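Local coordinates for protein GphF Dehydratase 1 (PDB 6MBF) that probably dehydrates beta-hydroxyacyl intermediates of the gephyronic acid polyketide synthase and probably also helps shift the resulting double bond, at residues A[9-14]-A[35-40]; A[28-33]-A[93-98]; A[46-51]-A[84-89]; A[106-111]-A[121-126]; A[183-188]-A[199-204]. All coordinates share one frame; numbering follows the deposited sequence.

Interaction 1: residues A[9-14]-A[35-40]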
# COMPACT_ATOMS: atom_id res chain seq x y z
N HIS A 9 17.06 -1.22 0.35
CA HIS A 9 15.67 -1.06 -0.06
C HIS A 9 15.27 0.40 0.09
O HIS A 9 15.65 1.05 1.07
CB HIS A 9 14.74 -1.94 0.79
CG HIS A 9 13.30 -1.92 0.36
ND1 HIS A 9 12.42 -0.94 0.78
CD2 HIS A 9 12.59 -2.75 -0.43
CE1 HIS A 9 11.23 -1.18 0.26
NE2 HIS A 9 11.31 -2.27 -0.48
N PRO A 10 14.51 0.96 -0.86
CA PRO A 10 14.25 2.42 -0.83
C PRO A 10 13.44 2.89 0.37
O PRO A 10 13.45 4.09 0.66
CB PRO A 10 13.49 2.67 -2.14
CG PRO A 10 13.71 1.46 -2.98
CD PRO A 10 13.88 0.32 -2.02
N LEU A 11 12.74 1.99 1.05
CA LEU A 11 11.95 2.34 2.23
C LEU A 11 12.46 1.69 3.51
O LEU A 11 12.50 2.34 4.56
CB LEU A 11 10.49 1.93 2.00
CG LEU A 11 9.80 2.64 0.83
CD1 LEU A 11 8.52 1.89 0.48
CD2 LEU A 11 9.50 4.08 1.21
N LEU A 12 12.87 0.42 3.44
CA LEU A 12 13.43 -0.28 4.59
C LEU A 12 14.76 0.32 5.03
O LEU A 12 15.10 0.33 6.22
CB LEU A 12 13.65 -1.75 4.27
CG LEU A 12 12.62 -2.81 4.64
CD1 LEU A 12 13.27 -4.18 4.43
CD2 LEU A 12 12.15 -2.65 6.07
N GLY A 13 15.55 0.79 4.07
CA GLY A 13 16.91 1.21 4.38
C GLY A 13 17.81 -0.00 4.47
O GLY A 13 17.75 -0.90 3.62
N ARG A 14 18.63 -0.06 5.51
CA ARG A 14 19.60 -1.13 5.68
C ARG A 14 19.33 -1.87 6.98
O ARG A 14 18.85 -1.29 7.96
CB ARG A 14 21.03 -0.59 5.67
CG ARG A 14 21.27 0.51 6.69
CD ARG A 14 22.71 1.02 6.64
NE ARG A 14 23.64 -0.00 7.11
CZ ARG A 14 24.12 -0.06 8.35
NH1 ARG A 14 23.77 0.86 9.24
NH2 ARG A 14 24.95 -1.03 8.69
N PRO A 35 11.71 8.19 -1.62
CA PRO A 35 11.15 8.03 -2.96
C PRO A 35 10.17 9.15 -3.32
O PRO A 35 9.45 9.64 -2.45
CB PRO A 35 10.43 6.68 -2.89
CG PRO A 35 11.11 5.95 -1.79
CD PRO A 35 11.48 7.00 -0.78
N ALA A 36 10.16 9.54 -4.59
CA ALA A 36 9.43 10.74 -5.00
C ALA A 36 7.93 10.61 -4.77
O ALA A 36 7.26 11.63 -4.52
CB ALA A 36 9.70 11.03 -6.48
N TYR A 37 7.37 9.40 -4.83
CA TYR A 37 5.93 9.25 -4.64
C TYR A 37 5.49 9.63 -3.23
O TYR A 37 4.30 9.87 -3.02
CB TYR A 37 5.47 7.82 -4.97
CG TYR A 37 5.60 6.85 -3.81
CD1 TYR A 37 4.57 6.68 -2.89
CD2 TYR A 37 6.75 6.09 -3.64
CE1 TYR A 37 4.69 5.81 -1.82
CE2 TYR A 37 6.87 5.20 -2.58
CZ TYR A 37 5.85 5.07 -1.67
OH TYR A 37 5.98 4.20 -0.62
N LEU A 38 6.42 9.63 -2.27
CA LEU A 38 6.12 10.08 -0.91
C LEU A 38 5.76 11.55 -0.84
O LEU A 38 5.24 11.99 0.18
CB LEU A 38 7.30 9.81 0.02
CG LEU A 38 7.67 8.35 0.31
CD1 LEU A 38 8.77 8.33 1.36
CD2 LEU A 38 6.46 7.54 0.77
N GLY A 39 6.02 12.33 -1.89
CA GLY A 39 5.61 13.72 -1.94
C GLY A 39 4.40 13.98 -2.81
O GLY A 39 4.11 15.14 -3.10
N GLU A 40 3.67 12.93 -3.23
CA GLU A 40 2.58 13.12 -4.18
C GLU A 40 1.23 12.64 -3.65
O GLU A 40 0.31 12.44 -4.43
CB GLU A 40 2.93 12.45 -5.50
CG GLU A 40 4.13 13.12 -6.16
CD GLU A 40 4.01 13.24 -7.66
OE1 GLU A 40 3.01 12.77 -8.23
OE2 GLU A 40 4.95 13.80 -8.27

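Interaction 2: residues A[28-33]-A[93-98]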
# COMPACT_ATOMS: atom_id res chain seq x y z
N GLY A 28 16.33 3.56 7.91
CA GLY A 28 16.72 4.38 6.79
C GLY A 28 16.16 5.77 6.97
O GLY A 28 15.55 6.09 8.00
N THR A 29 16.39 6.60 5.96
CA THR A 29 15.87 7.96 5.92
C THR A 29 15.09 8.14 4.63
O THR A 29 15.53 7.71 3.56
CB THR A 29 17.01 8.98 5.99
OG1 THR A 29 17.69 8.85 7.25
CG2 THR A 29 16.47 10.39 5.85
N VAL A 30 13.91 8.76 4.74
CA VAL A 30 13.11 9.11 3.57
C VAL A 30 12.75 10.59 3.65
O VAL A 30 12.87 11.23 4.69
CB VAL A 30 11.84 8.25 3.45
CG1 VAL A 30 12.19 6.75 3.35
CG2 VAL A 30 10.91 8.52 4.61
N SER A 31 12.29 11.13 2.52
CA SER A 31 11.69 12.45 2.50
C SER A 31 10.61 12.46 1.43
O SER A 31 10.48 11.52 0.64
CB SER A 31 12.72 13.54 2.22
OG SER A 31 13.05 13.52 0.84
N SER A 32 9.86 13.56 1.38
CA SER A 32 8.87 13.74 0.32
C SER A 32 9.51 13.73 -1.07
O SER A 32 8.79 13.56 -2.06
CB SER A 32 8.07 15.03 0.55
OG SER A 32 8.86 16.21 0.40
N ASP A 33 10.83 13.91 -1.16
CA ASP A 33 11.53 13.88 -2.44
C ASP A 33 12.11 12.51 -2.79
O ASP A 33 12.49 12.31 -3.95
CB ASP A 33 12.67 14.91 -2.44
CG ASP A 33 12.17 16.31 -2.21
OD1 ASP A 33 11.13 16.67 -2.82
OD2 ASP A 33 12.80 17.05 -1.43
N ALA A 93 12.88 12.24 7.30
CA ALA A 93 12.36 11.50 8.45
C ALA A 93 13.07 10.16 8.53
O ALA A 93 13.26 9.49 7.51
CB ALA A 93 10.85 11.28 8.34
N ARG A 94 13.46 9.78 9.74
CA ARG A 94 13.98 8.44 9.99
C ARG A 94 12.84 7.44 9.99
O ARG A 94 11.80 7.68 10.59
CB ARG A 94 14.71 8.39 11.33
CG ARG A 94 15.87 9.35 11.47
CD ARG A 94 16.92 9.13 10.39
NE ARG A 94 17.29 7.72 10.28
CZ ARG A 94 18.23 7.13 11.00
NH1 ARG A 94 18.91 7.82 11.91
NH2 ARG A 94 18.49 5.84 10.83
N LEU A 95 13.04 6.31 9.30
CA LEU A 95 12.09 5.20 9.28
C LEU A 95 12.74 3.98 9.89
O LEU A 95 13.93 3.74 9.70
CB LEU A 95 11.65 4.86 7.86
CG LEU A 95 10.52 5.63 7.18
CD1 LEU A 95 10.09 4.85 5.96
CD2 LEU A 95 9.36 5.85 8.12
N ARG A 96 11.94 3.19 10.61
CA ARG A 96 12.46 2.01 11.30
C ARG A 96 11.42 0.90 11.23
O ARG A 96 10.25 1.13 11.54
CB ARG A 96 12.79 2.33 12.76
CG ARG A 96 13.31 1.16 13.58
CD ARG A 96 13.50 1.56 15.04
NE ARG A 96 12.23 1.67 15.75
CZ ARG A 96 12.08 2.23 16.95
NH1 ARG A 96 13.13 2.73 17.60
NH2 ARG A 96 10.88 2.29 17.51
N LEU A 97 11.85 -0.29 10.82
CA LEU A 97 11.04 -1.49 10.97
C LEU A 97 11.79 -2.41 11.93
O LEU A 97 12.94 -2.77 11.67
CB LEU A 97 10.78 -2.18 9.63
CG LEU A 97 9.84 -3.40 9.67
CD1 LEU A 97 9.12 -3.57 8.32
CD2 LEU A 97 10.56 -4.72 10.04
N ARG A 98 11.14 -2.78 13.02
CA ARG A 98 11.70 -3.72 13.97
C ARG A 98 10.83 -4.96 14.02
O ARG A 98 9.62 -4.90 13.81
CB ARG A 98 11.84 -3.09 15.37
CG ARG A 98 10.53 -2.81 16.07
CD ARG A 98 10.76 -2.02 17.36
NE ARG A 98 9.55 -1.94 18.17
CZ ARG A 98 9.43 -1.15 19.23
NH1 ARG A 98 10.43 -0.36 19.58
NH2 ARG A 98 8.30 -1.13 19.92

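Interaction 3: residues A[46-51]-A[84-89]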
# COMPACT_ATOMS: atom_id res chain seq x y z
N ALA A 46 -1.75 18.36 3.83
CA ALA A 46 -0.53 17.82 4.42
C ALA A 46 -0.04 16.65 3.57
O ALA A 46 -0.84 15.89 3.02
CB ALA A 46 -0.78 17.35 5.85
N ILE A 47 1.28 16.53 3.45
CA ILE A 47 1.86 15.37 2.79
C ILE A 47 1.74 14.17 3.72
O ILE A 47 2.29 14.18 4.82
CB ILE A 47 3.33 15.62 2.42
CG1 ILE A 47 3.47 16.87 1.56
CG2 ILE A 47 3.90 14.39 1.70
CD1 ILE A 47 4.90 17.41 1.51
N VAL A 48 1.01 13.14 3.28
CA VAL A 48 0.73 11.97 4.12
C VAL A 48 1.26 10.73 3.41
O VAL A 48 0.86 10.43 2.27
CB VAL A 48 -0.77 11.82 4.41
CG1 VAL A 48 -1.03 10.54 5.20
CG2 VAL A 48 -1.31 13.03 5.17
N VAL A 49 2.16 10.00 4.07
CA VAL A 49 2.72 8.79 3.49
C VAL A 49 1.61 7.77 3.28
O VAL A 49 0.85 7.47 4.20
CB VAL A 49 3.84 8.26 4.41
CG1 VAL A 49 4.24 6.81 4.04
CG2 VAL A 49 5.04 9.22 4.38
N LEU A 50 1.52 7.24 2.06
CA LEU A 50 0.50 6.24 1.74
C LEU A 50 0.71 4.97 2.57
O LEU A 50 1.83 4.51 2.76
CB LEU A 50 0.55 5.89 0.25
CG LEU A 50 0.01 6.87 -0.78
CD1 LEU A 50 0.33 6.34 -2.17
CD2 LEU A 50 -1.49 7.02 -0.60
N GLY A 51 -0.40 4.41 3.07
CA GLY A 51 -0.34 3.18 3.84
C GLY A 51 0.29 2.00 3.11
O GLY A 51 0.85 1.11 3.74
N PRO A 84 -0.93 8.34 11.07
CA PRO A 84 -0.35 8.72 9.78
C PRO A 84 1.03 9.30 9.97
O PRO A 84 1.38 9.83 11.03
CB PRO A 84 -1.34 9.76 9.24
CG PRO A 84 -1.94 10.36 10.46
CD PRO A 84 -2.02 9.25 11.47
N LEU A 85 1.85 9.17 8.93
CA LEU A 85 3.16 9.80 8.87
C LEU A 85 3.02 11.04 7.99
O LEU A 85 2.84 10.93 6.77
CB LEU A 85 4.22 8.83 8.35
CG LEU A 85 5.62 9.43 8.10
CD1 LEU A 85 6.07 10.24 9.30
CD2 LEU A 85 6.62 8.32 7.79
N VAL A 86 3.07 12.20 8.61
CA VAL A 86 3.02 13.46 7.89
C VAL A 86 4.44 13.92 7.65
O VAL A 86 5.23 14.01 8.60
CB VAL A 86 2.22 14.52 8.68
CG1 VAL A 86 2.23 15.84 7.93
CG2 VAL A 86 0.80 14.04 8.95
N LEU A 87 4.78 14.18 6.39
CA LEU A 87 6.06 14.74 6.02
C LEU A 87 5.92 16.23 5.76
O LEU A 87 4.94 16.67 5.15
CB LEU A 87 6.61 14.06 4.75
CG LEU A 87 6.86 12.55 4.84
CD1 LEU A 87 7.21 12.03 3.45
CD2 LEU A 87 7.96 12.22 5.86
N ARG A 88 6.90 17.01 6.21
CA ARG A 88 7.04 18.37 5.71
C ARG A 88 7.95 18.34 4.49
O ARG A 88 9.02 17.72 4.53
CB ARG A 88 7.61 19.31 6.78
CG ARG A 88 7.00 19.16 8.15
CD ARG A 88 5.50 19.43 8.19
NE ARG A 88 5.01 19.30 9.56
CZ ARG A 88 3.72 19.25 9.90
NH1 ARG A 88 2.78 19.33 8.97
NH2 ARG A 88 3.37 19.12 11.17
N ALA A 89 7.52 18.99 3.41
CA ALA A 89 8.21 18.96 2.13
C ALA A 89 9.71 19.11 2.28
O ALA A 89 10.20 20.08 2.88
CB ALA A 89 7.67 20.07 1.23
O HOH W 1 2.84 18.29 5.07
O HOH W 2 0.86 7.25 6.88

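Interaction 4: residues A[106-111]-A[121-126]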
# COMPACT_ATOMS: atom_id res chain seq x y z
N ILE A 106 6.51 -0.54 12.56
CA ILE A 106 7.12 0.52 11.77
C ILE A 106 6.92 1.84 12.51
O ILE A 106 5.79 2.19 12.87
CB ILE A 106 6.53 0.57 10.35
CG1 ILE A 106 6.81 -0.75 9.63
CG2 ILE A 106 7.08 1.78 9.58
CD1 ILE A 106 6.28 -0.80 8.18
N HIS A 107 8.02 2.54 12.76
CA HIS A 107 8.05 3.81 13.47
C HIS A 107 8.81 4.84 12.64
O HIS A 107 9.63 4.49 11.79
CB HIS A 107 8.74 3.71 14.84
CG HIS A 107 7.98 2.95 15.88
ND1 HIS A 107 7.86 1.58 15.87
CD2 HIS A 107 7.34 3.38 16.99
CE1 HIS A 107 7.16 1.19 16.93
NE2 HIS A 107 6.83 2.27 17.63
N SER A 108 8.56 6.11 12.93
CA SER A 108 9.36 7.20 12.37
C SER A 108 9.84 8.12 13.48
O SER A 108 9.28 8.14 14.58
CB SER A 108 8.57 8.03 11.34
OG SER A 108 7.60 8.84 11.98
N ALA A 109 10.85 8.91 13.15
CA ALA A 109 11.38 9.90 14.09
C ALA A 109 12.01 11.05 13.32
O ALA A 109 12.48 10.89 12.19
CB ALA A 109 12.41 9.26 15.03
N GLU A 110 12.02 12.22 13.95
CA GLU A 110 12.86 13.30 13.46
C GLU A 110 14.32 12.87 13.56
O GLU A 110 14.73 12.32 14.60
CB GLU A 110 12.64 14.58 14.26
CG GLU A 110 11.27 15.21 14.06
CD GLU A 110 11.04 16.42 14.93
OE1 GLU A 110 11.88 16.68 15.82
OE2 GLU A 110 10.02 17.11 14.73
N PRO A 111 15.12 13.05 12.52
CA PRO A 111 16.52 12.60 12.58
C PRO A 111 17.31 13.17 13.74
O PRO A 111 18.21 12.51 14.26
CB PRO A 111 17.09 13.06 11.23
CG PRO A 111 15.91 13.08 10.32
CD PRO A 111 14.75 13.53 11.17
N THR A 121 7.35 7.59 16.61
CA THR A 121 5.90 7.47 16.47
C THR A 121 5.57 6.18 15.74
O THR A 121 6.10 5.93 14.65
CB THR A 121 5.32 8.66 15.70
OG1 THR A 121 5.58 9.88 16.43
CG2 THR A 121 3.82 8.49 15.48
N ARG A 122 4.69 5.37 16.32
CA ARG A 122 4.28 4.10 15.72
C ARG A 122 3.28 4.35 14.60
O ARG A 122 2.22 4.96 14.83
CB ARG A 122 3.67 3.18 16.77
CG ARG A 122 3.04 1.92 16.18
CD ARG A 122 2.36 1.05 17.25
NE ARG A 122 3.32 0.32 18.07
CZ ARG A 122 3.44 0.46 19.39
NH1 ARG A 122 2.65 1.29 20.05
NH2 ARG A 122 4.35 -0.24 20.05
N HIS A 123 3.58 3.87 13.40
CA HIS A 123 2.70 4.05 12.25
C HIS A 123 1.97 2.79 11.82
O HIS A 123 0.79 2.87 11.46
CB HIS A 123 3.48 4.61 11.06
CG HIS A 123 4.08 5.94 11.33
ND1 HIS A 123 3.31 7.06 11.57
CD2 HIS A 123 5.37 6.33 11.46
CE1 HIS A 123 4.10 8.09 11.83
NE2 HIS A 123 5.35 7.67 11.76
N ALA A 124 2.62 1.62 11.86
CA ALA A 124 1.96 0.41 11.38
C ALA A 124 2.59 -0.81 12.03
O ALA A 124 3.79 -0.83 12.32
CB ALA A 124 2.05 0.28 9.85
N THR A 125 1.76 -1.82 12.25
CA THR A 125 2.19 -3.08 12.87
C THR A 125 1.46 -4.25 12.22
O THR A 125 0.39 -4.09 11.63
CB THR A 125 1.90 -3.10 14.37
OG1 THR A 125 0.49 -3.01 14.58
CG2 THR A 125 2.58 -1.93 15.08
N GLY A 126 2.04 -5.44 12.36
CA GLY A 126 1.41 -6.64 11.85
C GLY A 126 2.34 -7.83 12.01
O GLY A 126 3.28 -7.79 12.81
O HOH W 3 7.85 10.98 15.87

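Interaction 5: residues A[183-188]-A[199-204]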
# COMPACT_ATOMS: atom_id res chain seq x y z
N VAL A 183 -4.01 -1.77 -14.33
CA VAL A 183 -3.07 -0.79 -13.81
C VAL A 183 -1.70 -1.08 -14.39
O VAL A 183 -1.30 -2.24 -14.54
CB VAL A 183 -3.01 -0.74 -12.26
CG1 VAL A 183 -4.39 -0.78 -11.63
CG2 VAL A 183 -2.11 -1.79 -11.68
N CYS A 184 -0.99 -0.01 -14.73
CA CYS A 184 0.31 -0.14 -15.38
C CYS A 184 1.20 1.00 -14.94
O CYS A 184 0.79 2.17 -15.00
CB CYS A 184 0.14 -0.15 -16.90
SG CYS A 184 1.63 -0.58 -17.79
N LEU A 185 2.40 0.67 -14.48
CA LEU A 185 3.35 1.70 -14.12
C LEU A 185 3.94 2.34 -15.37
O LEU A 185 4.01 1.72 -16.43
CB LEU A 185 4.48 1.13 -13.27
CG LEU A 185 4.06 0.53 -11.93
CD1 LEU A 185 5.25 -0.07 -11.25
CD2 LEU A 185 3.38 1.57 -11.04
N GLN A 186 4.34 3.60 -15.24
CA GLN A 186 5.02 4.29 -16.33
C GLN A 186 6.11 5.16 -15.74
O GLN A 186 6.32 5.21 -14.52
CB GLN A 186 4.04 5.12 -17.18
CG GLN A 186 3.01 4.32 -17.98
CD GLN A 186 3.65 3.40 -19.02
OE1 GLN A 186 4.74 3.66 -19.51
NE2 GLN A 186 2.95 2.32 -19.36
N GLY A 187 6.81 5.87 -16.62
CA GLY A 187 7.84 6.81 -16.19
C GLY A 187 8.87 6.19 -15.28
O GLY A 187 9.28 5.03 -15.45
N GLU A 188 9.29 6.97 -14.28
CA GLU A 188 10.31 6.51 -13.34
C GLU A 188 9.83 5.31 -12.54
O GLU A 188 10.61 4.41 -12.21
CB GLU A 188 10.70 7.64 -12.38
CG GLU A 188 11.17 8.92 -13.06
CD GLU A 188 11.67 9.95 -12.06
OE1 GLU A 188 12.20 11.00 -12.50
OE2 GLU A 188 11.54 9.72 -10.84
N HIS A 199 5.61 -2.59 -6.11
CA HIS A 199 5.75 -1.15 -6.10
C HIS A 199 4.57 -0.49 -5.39
O HIS A 199 3.41 -0.78 -5.74
CB HIS A 199 5.88 -0.61 -7.53
CG HIS A 199 6.52 0.74 -7.59
ND1 HIS A 199 6.03 1.83 -6.90
CD2 HIS A 199 7.63 1.17 -8.24
CE1 HIS A 199 6.81 2.87 -7.12
NE2 HIS A 199 7.79 2.50 -7.92
N PRO A 200 4.80 0.35 -4.39
CA PRO A 200 3.68 1.06 -3.74
C PRO A 200 2.76 1.76 -4.72
O PRO A 200 1.55 1.79 -4.49
CB PRO A 200 4.40 2.05 -2.82
CG PRO A 200 5.69 1.35 -2.46
CD PRO A 200 6.09 0.60 -3.70
N ALA A 201 3.31 2.31 -5.81
CA ALA A 201 2.46 2.99 -6.79
C ALA A 201 1.48 2.03 -7.43
O ALA A 201 0.33 2.40 -7.73
CB ALA A 201 3.32 3.67 -7.86
N LEU A 202 1.91 0.79 -7.68
CA LEU A 202 1.02 -0.18 -8.30
C LEU A 202 -0.07 -0.62 -7.34
O LEU A 202 -1.25 -0.66 -7.69
CB LEU A 202 1.84 -1.38 -8.81
CG LEU A 202 1.09 -2.40 -9.68
CD1 LEU A 202 2.03 -3.04 -10.66
CD2 LEU A 202 0.45 -3.47 -8.82
N LEU A 203 0.29 -0.96 -6.10
CA LEU A 203 -0.75 -1.37 -5.15
C LEU A 203 -1.69 -0.22 -4.82
O LEU A 203 -2.90 -0.42 -4.72
CB LEU A 203 -0.12 -1.96 -3.89
CG LEU A 203 -1.14 -2.57 -2.93
CD1 LEU A 203 -1.94 -3.70 -3.59
CD2 LEU A 203 -0.44 -3.06 -1.65
N ASP A 204 -1.16 1.00 -4.68
CA ASP A 204 -2.03 2.16 -4.49
C ASP A 204 -3.02 2.31 -5.64
O ASP A 204 -4.19 2.65 -5.41
CB ASP A 204 -1.21 3.44 -4.34
CG ASP A 204 -2.08 4.68 -4.35
OD1 ASP A 204 -2.75 4.96 -3.33
OD2 ASP A 204 -2.11 5.37 -5.40

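Interaction 1: residues A[9-14]-A[35-40]
Leu11 and Tyr37 reach for each other from opposite directions, and CD1 of Leu11 comes to rest 3.6 Å from OH of Tyr37. The meeting joins two loops of the hotdog fold expected of a polyketide synthase dehydratase: 9-14 leads into strand 14-15, while 35-40 makes a 3-10 turn after strand 23-30. Tyr37 holds CG between its own backbone N and carbonyl carbon (chi1 85°), which aims the ring so that the hydroxyl arrives beside the leucine. That oxygen has its polar partner in Thr53 OG1, so Leu11 needs to offer only methyl groups.

The second branch of Leu11 does different work. CD2 lies obliquely across the ring of Pro35, 3.9 Å from CG, and more loosely approaches CD1 of Leu38. A forked leucine suits this spot because one side chain can serve a phenol on one branch and aliphatic carbons on the other. Pro35 follows a cis peptide bond, and its compact ring also meets Pro10, CB of Pro10 to CG of Pro35 at 4.1 Å. Met57 of helix 52-65 and Pro200 of helix 200-214 touch Leu11 as well.

No hydrogen bond spans the two loops; the bend at 9-12 is held from within. ND1 of His9 accepts two backbone N-H groups, from Leu11 N and Leu12 N, each at 3.0 Å and each tilted out of the imidazole plane.

Interaction 2: residues A[28-33]-A[93-98]
Gly28 and Leu95 exchange two backbone hydrogen bonds, Leu95 N to Gly28 O at 2.8 Å and Gly28 N to Leu95 O at 3.0 Å. Val30 and Ala93 form the next hydrogen-bonded pair in the same way. Gly28 O takes a second, weak bond from NE of Arg94, 3.3 Å away and nearly straight, with the oxygen at the edge of the guanidinium, near its plane. To get there the arginine chain, bent at chi2 and chi3, curls across toward strand 23-30. CD of the bent chain passes 3.2 Å from OG1 of Thr29, the residue opposite Arg94 in the non-hydrogen-bonded pair.

Strands 23-30 and 93-100 are thus antiparallel neighbours in the hotdog sheet. Thr29 and Arg94 occupy its more polar face, where short polar and long charged side chains suit partial exposure. On the other face Val30 and Leu95 meet at about a right angle, CG1 of the valine 3.9 Å from CD1 of the leucine, both branched and apolar as a buried face requires.

Further out, Met57 of helix 52-65 and Leu85 pack on Leu95, and Leu38 packs on Val30. Thr27 OG1 receives a weak bond from Arg94 NH2. Beyond the strand end, Ser31 OG accepts from Asp33 N at 3.0 Å, an ST turn.

Interaction 3: residues A[46-51]-A[84-89]
Two direct backbone bonds tie these segments: Val49 N gives a nearly straight one to Leu85 O at 2.9 Å, and Leu87 N gives a more bent one to Ile47 O, also at 2.9 Å. Where the chains diverge, water takes over. One molecule accepts from Ile47 N and donates to Leu87 O; another accepts from Leu85 N and donates to Val49 O. Each water stands in for the second bond of a pair that has one direct bond, to either side of the antiparallel non-hydrogen-bonded pair Val48 and Val86.

The packing differs from one face to the other. Toward the interior, CG2 of Val49 enters between two leucines, 3.8 Å from CG of Leu85 and 3.7 Å from CD1 of Leu87. With CG1 anti to the backbone N (chi1 166°), CG2 is left to face both, and a short branched residue fits where a longer one would have less room. Val48 and Val86 are on the other face, where CG1 of Val48 meets CB of Pro84 at 4.1 Å. Ile47 spans further than either valine, with CG2 against CB of Leu87 and CD1 extended to CB of Ala89, 3.9 Å away. Cut back to an alanine, Ile47 would lose both branches, which would probably open a gap beside Leu87 and Ala89.

Strand 42-43 completes this small three-stranded sheet on the side of 46-48, Tyr54 of helix 52-65 packs on Val49 and Leu85, and Leu95 and Ala93 of strand 93-100 touch Leu85 and Leu87.

Interaction 4: residues A[106-111]-A[121-126]
One face of the His107 imidazole lies over the backbone of Arg122, whose CA is 3.8 Å from the ring centroid and 28° off its normal, a CH-pi contact. The two side chains then run side by side in the same direction, and NE2 of His107 sits over a face of the guanidinium, the planes 65° apart. The second imidazole, His123, has Thr121 O over one face and Ser108 at its edge. Both rings belong to a hairpin of strands 103-109 and 121-131, interrupted by a classic beta bulge: His123 and Ala124 both face Ile106. Ile106 O accepts from His123 N at 2.8 Å and, weakly, from Ala124 N, while Ile106 N gives to Ala124 O at 2.7 Å.

A flat ring suits position 107 because it can lie close on a neighbouring strand. Without the ring, as with a serine at His107, CA and CB of Arg122 would probably lose their cover and the arginine, though paired with Glu105, be freer to turn. Across the sheet, Ile106 and Ala124 present small or branched apolar groups to Tyr54 of helix 52-65.

Past the bulge, Ser108 and Thr121 form a regular hydrogen-bonded pair. The serine hydroxyl stands between its own backbone N and carbonyl carbon (chi1 72°), which turns it to the His123 edge, near the ring plane. There OG and NE2 form a very short hydrogen bond of 2.5 Å, while ND1 of the same ring bonds Ser83 O.

Interaction 5: residues A[183-188]-A[199-204]
His199 meets Leu185 obliquely, CD1 of the leucine 3.8 Å from CB of the histidine and about as near to its ring atoms. Its imidazole is otherwise engaged. With CG anti to the backbone N (chi1 -158°), the ring folds forward over the start of helix 200-214, where ND1 accepts from Ala201 N at 3.0 Å, the donor tilted 15° from the ring plane. This is an N-cap: the side chain satisfies an N-H that has no carbonyl earlier in the helix to bond. NE2 bonds Glu192 OE1, so both ring nitrogens are held and the rotation of the imidazole is fixed. A histidine fits because it can accept at one nitrogen while bonding at the other.

Pro200 follows, well suited to a first turn because a proline there has no N-H to leave without a partner. Ala201 comes next, and its CB touches CD2 of Leu185 at 3.8 Å; so small a residue lets the leucine settle close to the helix. CD2 of Leu185 also lies 3.7 Å from Leu202 N. The branches of Leu185 therefore divide the helix start, CD1 to the cap and CD2 to the first turn.

Leu202 then carries the contact back along the strand, with CG 3.8 Å from CG2 of Val183 and the two side chains crossing at about a right angle. Val242 of strand 241-248 touches both. Branched apolar residues fill this buried seam between strand 178-184 and the long helix, in keeping with a hotdog fold, whose sheet wraps round a central helix.

Overall arrangement
Interactions 1, 4 and 5 are mostly buried, whereas interactions 2 and 3 reach partly into solvent. Interactions 2 and 4 share a sheet, joined by backbone bonds between the adjacent strands 93-100 and 103-109, and both rest on backbone ladders, regular in interaction 2 and broken by a bulge in interaction 4. Interaction 3 belongs to a separate small sheet, relies partly on water, and touches interactions 2 and 4 through Leu85. Interactions 1 and 5 lack hydrogen bonds across their segments and join loops or a helix by apolar contact; in each a histidine braces its own segment. Pro200 touches Leu11 and Tyr37, linking interaction 5 to interaction 1. Interactions 4 and 5 lie on opposite sides of the chain's centre.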